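Local coordinates for protein serine protease (Nocardiopsis alba, PDB 2OUA) that probably cleaves peptide bonds inside protein chains as a secreted, acid-stable serine endopeptidase of the chymotrypsin-like S1 family, this chain being its protease domain, at residues G12-V17 with S103-G108; G90-P95 with G150-G155. All coordinates share one frame; numbering follows the deposited sequence.

Contact 1 (G12-V17 with S103-G108)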
loop_
_atom_site.group_PDB
_atom_site.type_symbol
_atom_site.label_atom_id
_atom_site.label_comp_id
_atom_site.label_asym_id
_atom_site.label_seq_id
_atom_site.Cartn_x
_atom_site.Cartn_y
_atom_site.Cartn_z
ATOM N N GLY A 12 -12.529 -11.273 -1.377
ATOM C CA GLY A 12 -13.380 -11.743 -0.299
ATOM C C GLY A 12 -13.321 -10.609 0.708
ATOM O O GLY A 12 -13.102 -10.805 1.906
ATOM N N GLY A 13 -13.508 -9.404 0.180
ATOM C CA GLY A 13 -13.452 -8.190 0.969
ATOM C C GLY A 13 -12.791 -7.170 0.062
ATOM O O GLY A 13 -12.587 -7.448 -1.123
ATOM N N ARG A 14 -12.440 -6.004 0.586
ATOM C CA ARG A 14 -11.807 -4.994 -0.247
ATOM C C ARG A 14 -10.575 -4.362 0.387
ATOM O O ARG A 14 -10.526 -4.117 1.592
ATOM C CB ARG A 14 -12.826 -3.903 -0.613
ATOM C CG ARG A 14 -12.266 -2.744 -1.440
ATOM C CD ARG A 14 -13.389 -1.896 -2.039
ATOM N NE ARG A 14 -14.320 -1.401 -1.027
ATOM C CZ ARG A 14 -14.075 -0.375 -0.214
ATOM N NH1 ARG A 14 -12.924 0.280 -0.293
ATOM N NH2 ARG A 14 -14.979 -0.015 0.687
ATOM N N CYS A 15 -9.568 -4.123 -0.446
ATOM C CA CYS A 15 -8.330 -3.483 -0.020
ATOM C C CYS A 15 -7.912 -2.563 -1.160
ATOM O O CYS A 15 -8.611 -2.475 -2.170
ATOM C CB CYS A 15 -7.242 -4.529 0.263
ATOM S SG CYS A 15 -7.202 -5.115 1.995
ATOM N N SER A 16 -6.784 -1.879 -0.998
ATOM C CA SER A 16 -6.310 -0.955 -2.019
ATOM C C SER A 16 -4.901 -1.278 -2.505
ATOM O O SER A 16 -4.061 -1.755 -1.741
ATOM C CB SER A 16 -6.336 0.475 -1.478
ATOM O OG SER A 16 -7.632 0.823 -1.025
ATOM N N VAL A 17 -4.654 -0.992 -3.778
ATOM C CA VAL A 17 -3.351 -1.226 -4.394
ATOM C C VAL A 17 -2.301 -0.318 -3.766
ATOM O O VAL A 17 -2.556 0.861 -3.515
ATOM C CB VAL A 17 -3.392 -0.940 -5.927
ATOM C CG1 VAL A 17 -1.987 -0.966 -6.510
ATOM C CG2 VAL A 17 -4.270 -1.969 -6.631
ATOM N N SER A 103 -3.353 7.076 -0.321
ATOM C CA SER A 103 -4.405 6.873 -1.308
ATOM C C SER A 103 -5.109 5.567 -0.959
ATOM O O SER A 103 -4.469 4.523 -0.870
ATOM C CB SER A 103 -3.816 6.787 -2.719
ATOM O OG SER A 103 -4.847 6.588 -3.675
ATOM N N GLY A 104 -6.424 5.631 -0.749
ATOM C CA GLY A 104 -7.184 4.436 -0.404
ATOM C C GLY A 104 -8.522 4.414 -1.119
ATOM O O GLY A 104 -9.078 5.473 -1.414
ATOM N N SER A 105 -9.057 3.224 -1.380
ATOM C CA SER A 105 -10.325 3.110 -2.101
ATOM C C SER A 105 -11.596 3.471 -1.325
ATOM O O SER A 105 -12.667 3.620 -1.922
ATOM C CB SER A 105 -10.472 1.702 -2.696
ATOM O OG SER A 105 -10.557 0.711 -1.691
ATOM N N THR A 106 -11.495 3.615 -0.006
ATOM C CA THR A 106 -12.674 3.977 0.779
ATOM C C THR A 106 -12.795 5.486 0.994
ATOM O O THR A 106 -13.819 6.087 0.667
ATOM C CB THR A 106 -12.674 3.290 2.168
ATOM O OG1 THR A 106 -12.770 1.871 2.002
ATOM C CG2 THR A 106 -13.863 3.772 3.005
ATOM N N THR A 107 -11.741 6.094 1.531
ATOM C CA THR A 107 -11.745 7.522 1.837
ATOM C C THR A 107 -11.090 8.412 0.790
ATOM O O THR A 107 -11.367 9.610 0.727
ATOM C CB THR A 107 -11.039 7.785 3.167
ATOM O OG1 THR A 107 -9.692 7.295 3.087
ATOM C CG2 THR A 107 -11.769 7.083 4.304
ATOM N N GLY A 108 -10.211 7.837 -0.018
ATOM C CA GLY A 108 -9.556 8.631 -1.036
ATOM C C GLY A 108 -8.139 9.061 -0.702
ATOM O O GLY A 108 -7.336 8.278 -0.190
#

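Contact 2 (G90-P95 with G150-G155)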
loop_
_atom_site.group_PDB
_atom_site.type_symbol
_atom_site.label_atom_id
_atom_site.label_comp_id
_atom_site.label_asym_id
_atom_site.label_seq_id
_atom_site.Cartn_x
_atom_site.Cartn_y
_atom_site.Cartn_z
ATOM N N GLY A 90 10.490 6.786 -7.787
ATOM C CA GLY A 90 11.422 6.021 -6.978
ATOM C C GLY A 90 10.872 5.796 -5.587
ATOM O O GLY A 90 9.691 6.039 -5.342
ATOM N N SER A 91 11.722 5.334 -4.675
ATOM C CA SER A 91 11.296 5.090 -3.306
ATOM C C SER A 91 12.301 5.595 -2.278
ATOM O O SER A 91 12.545 4.936 -1.269
ATOM C CB SER A 91 11.037 3.592 -3.083
ATOM O OG SER A 91 12.192 2.818 -3.349
ATOM N N SER A 92 12.896 6.757 -2.536
ATOM C CA SER A 92 13.844 7.324 -1.585
ATOM C C SER A 92 13.051 7.645 -0.324
ATOM O O SER A 92 11.988 8.268 -0.390
ATOM C CB SER A 92 14.482 8.601 -2.137
ATOM O OG SER A 92 15.294 8.317 -3.261
ATOM N N THR A 93 13.574 7.215 0.817
ATOM C CA THR A 93 12.912 7.426 2.097
ATOM C C THR A 93 12.816 8.896 2.484
ATOM O O THR A 93 13.806 9.628 2.447
ATOM C CB THR A 93 13.652 6.667 3.219
ATOM O OG1 THR A 93 13.740 5.279 2.873
ATOM C CG2 THR A 93 12.907 6.801 4.534
ATOM N N ALA A 94 11.616 9.320 2.859
ATOM C CA ALA A 94 11.385 10.695 3.274
ATOM C C ALA A 94 11.745 10.829 4.752
ATOM O O ALA A 94 11.539 9.903 5.543
ATOM C CB ALA A 94 9.923 11.074 3.049
ATOM N N PRO A 95 12.294 11.987 5.147
ATOM C CA PRO A 95 12.675 12.199 6.545
ATOM C C PRO A 95 11.490 12.364 7.486
ATOM O O PRO A 95 10.388 12.725 7.066
ATOM C CB PRO A 95 13.506 13.477 6.477
ATOM C CG PRO A 95 12.790 14.254 5.404
ATOM C CD PRO A 95 12.587 13.185 4.338
ATOM N N GLY A 150 5.667 13.288 -2.326
ATOM C CA GLY A 150 6.105 13.869 -3.586
ATOM C C GLY A 150 6.001 12.796 -4.652
ATOM O O GLY A 150 4.903 12.331 -4.957
ATOM N N THR A 151 7.138 12.390 -5.210
ATOM C CA THR A 151 7.154 11.347 -6.233
ATOM C C THR A 151 7.872 10.102 -5.709
ATOM O O THR A 151 8.191 9.194 -6.476
ATOM C CB THR A 151 7.871 11.820 -7.519
ATOM O OG1 THR A 151 9.224 12.181 -7.211
ATOM C CG2 THR A 151 7.155 13.024 -8.120
ATOM N N GLN A 152 8.118 10.062 -4.402
ATOM C CA GLN A 152 8.815 8.926 -3.797
ATOM C C GLN A 152 7.896 8.013 -2.987
ATOM O O GLN A 152 7.303 8.436 -1.997
ATOM C CB GLN A 152 9.952 9.425 -2.892
ATOM C CG GLN A 152 10.989 10.284 -3.603
ATOM C CD GLN A 152 11.611 9.583 -4.797
ATOM O OE1 GLN A 152 12.164 8.489 -4.671
ATOM N NE2 GLN A 152 11.526 10.214 -5.965
ATOM N N ALA A 153 7.783 6.759 -3.413
ATOM C CA ALA A 153 6.951 5.780 -2.718
ATOM C C ALA A 153 7.523 5.536 -1.324
ATOM O O ALA A 153 8.732 5.348 -1.166
ATOM C CB ALA A 153 6.915 4.473 -3.506
ATOM N N GLN A 154 6.654 5.526 -0.315
ATOM C CA GLN A 154 7.099 5.326 1.062
ATOM C C GLN A 154 6.651 4.001 1.673
ATOM O O GLN A 154 7.438 3.323 2.329
ATOM C CB GLN A 154 6.614 6.481 1.944
ATOM C CG GLN A 154 7.089 7.857 1.481
ATOM C CD GLN A 154 8.599 7.974 1.457
ATOM O OE1 GLN A 154 9.263 7.722 2.458
ATOM N NE2 GLN A 154 9.149 8.360 0.303
ATOM N N GLY A 155 5.391 3.630 1.465
ATOM C CA GLY A 155 4.910 2.379 2.027
ATOM C C GLY A 155 3.459 2.072 1.718
ATOM O O GLY A 155 2.846 2.725 0.872
HETATM O O HOH W 1 10.682 4.678 0.781
HETATM O O HOH W 2 14.630 8.150 -6.097
#

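Contact 1 (G12-V17 with S103-G108)
Arg14 and Ser16 reach across to Ser105 and Thr106 where the two beta domains of the chymotrypsin-like fold meet. Strand 14-22 belongs to the N-terminal sheet. Strand 99-104 belongs to the C-terminal barrel, and residues 105-107 form the turn from it into strand 108-116. No backbone-to-backbone bond joins the two segments; a side chain takes part in every bond.

Arg14 comes first. Its CG lies anti to the backbone N (chi1 177°), and the chain stays extended until it bends at CG-CD (chi3 55°). This brings the edge of the guanidinium to the turn. Arg14 NH1 donates to Ser105 OG at 2.8 Å, and the acceptor lies close to the guanidinium plane. Arg14 NH1 also donates to Thr106 OG1 at 2.8 Å, along a straighter path. A weak bond of 3.2 Å from Arg14 NH2 to Thr106 OG1 adds to the grip. Two hydroxyls thus hold the rotation of the flat group. Thr106 OG1 is also hydrogen-bonded to Pro140 O, which ties the turn to the pocket that holds the bound inhibitor 4-(2-aminoethyl)benzenesulfonyl fluoride (AES).

Cys15 turns its side chain away from the turn. Its SG forms the disulfide with Cys36 SG, and its side chain touches Ser143, the predicted catalytic serine.

Ser16 faces the turn again. It is buried, and Gly104 CA lies 3.7 Å from Ser16 OG. The backbone of Ser16 is hydrogen-bonded to that of Ser143, and its OG is bonded to Gly141 O. This strand therefore borders the loop that carries the predicted nucleophile. Ser16 OG, set beside its own backbone N (chi1 -56°), accepts a nearly straight bond from Ser105 N at 2.8 Å.

Contact 2 (G90-P95 with G150-G155)
This is a loop-on-strand contact, where a loop packs on the start of strand 152-160 of the C-terminal beta barrel of the chymotrypsin-like fold. Loop 90-95 leads toward strand 99-104. A single beta bridge joins Gly90 to Gln152, with Ala153 N donating to Gly90 O at 2.8 Å. Beyond it, two glutamine side chains take over the pairing.

Gln152 folds back at chi2 (-56°), which carries its amide to the loop. Gln152 OE1 accepts from Ser92 N at 2.8 Å, on a lone pair. Water 2 donates to the same OE1 and bridges it to Ser92 OG. Gly90 is closely covered by this amide: Gly90 C lies 3.1 Å from Gln152 OE1.

Gln154 and Gly155 form a classic beta bulge opposite Phe147. Gln154 is buried and bends in the same way as Gln152. Its amide meets the loop backbone much as another peptide group would. Gln154 NE2 donates to Ser92 O at 2.9 Å and also to Gln152 O in its own strand. The latter carbonyl is approached from above its plane. At the other end of the amide, Gln154 OE1 accepts from Ala94 N at 2.9 Å, with Ala94 CB 3.5 Å from the same oxygen.

In the fold
Contact 1 and contact 2 lie on opposite sides of the chain's centre. Their centres are about 20 Å apart, their nearest atoms about 7 Å, and they do not touch. Both reach the C-terminal barrel. Contact 1 joins it to the N-terminal domain, whereas contact 2 lays a loop on one of its strands. Their segments alternate along the chain: loop 90-95 comes just before the strand that ends at 103-104. Contact 1 is next to the predicted triad. The Cys15 side chain is about 4 Å from that of Ser143 and about 7 Å from bound AES. Contact 2 lies away from these sites.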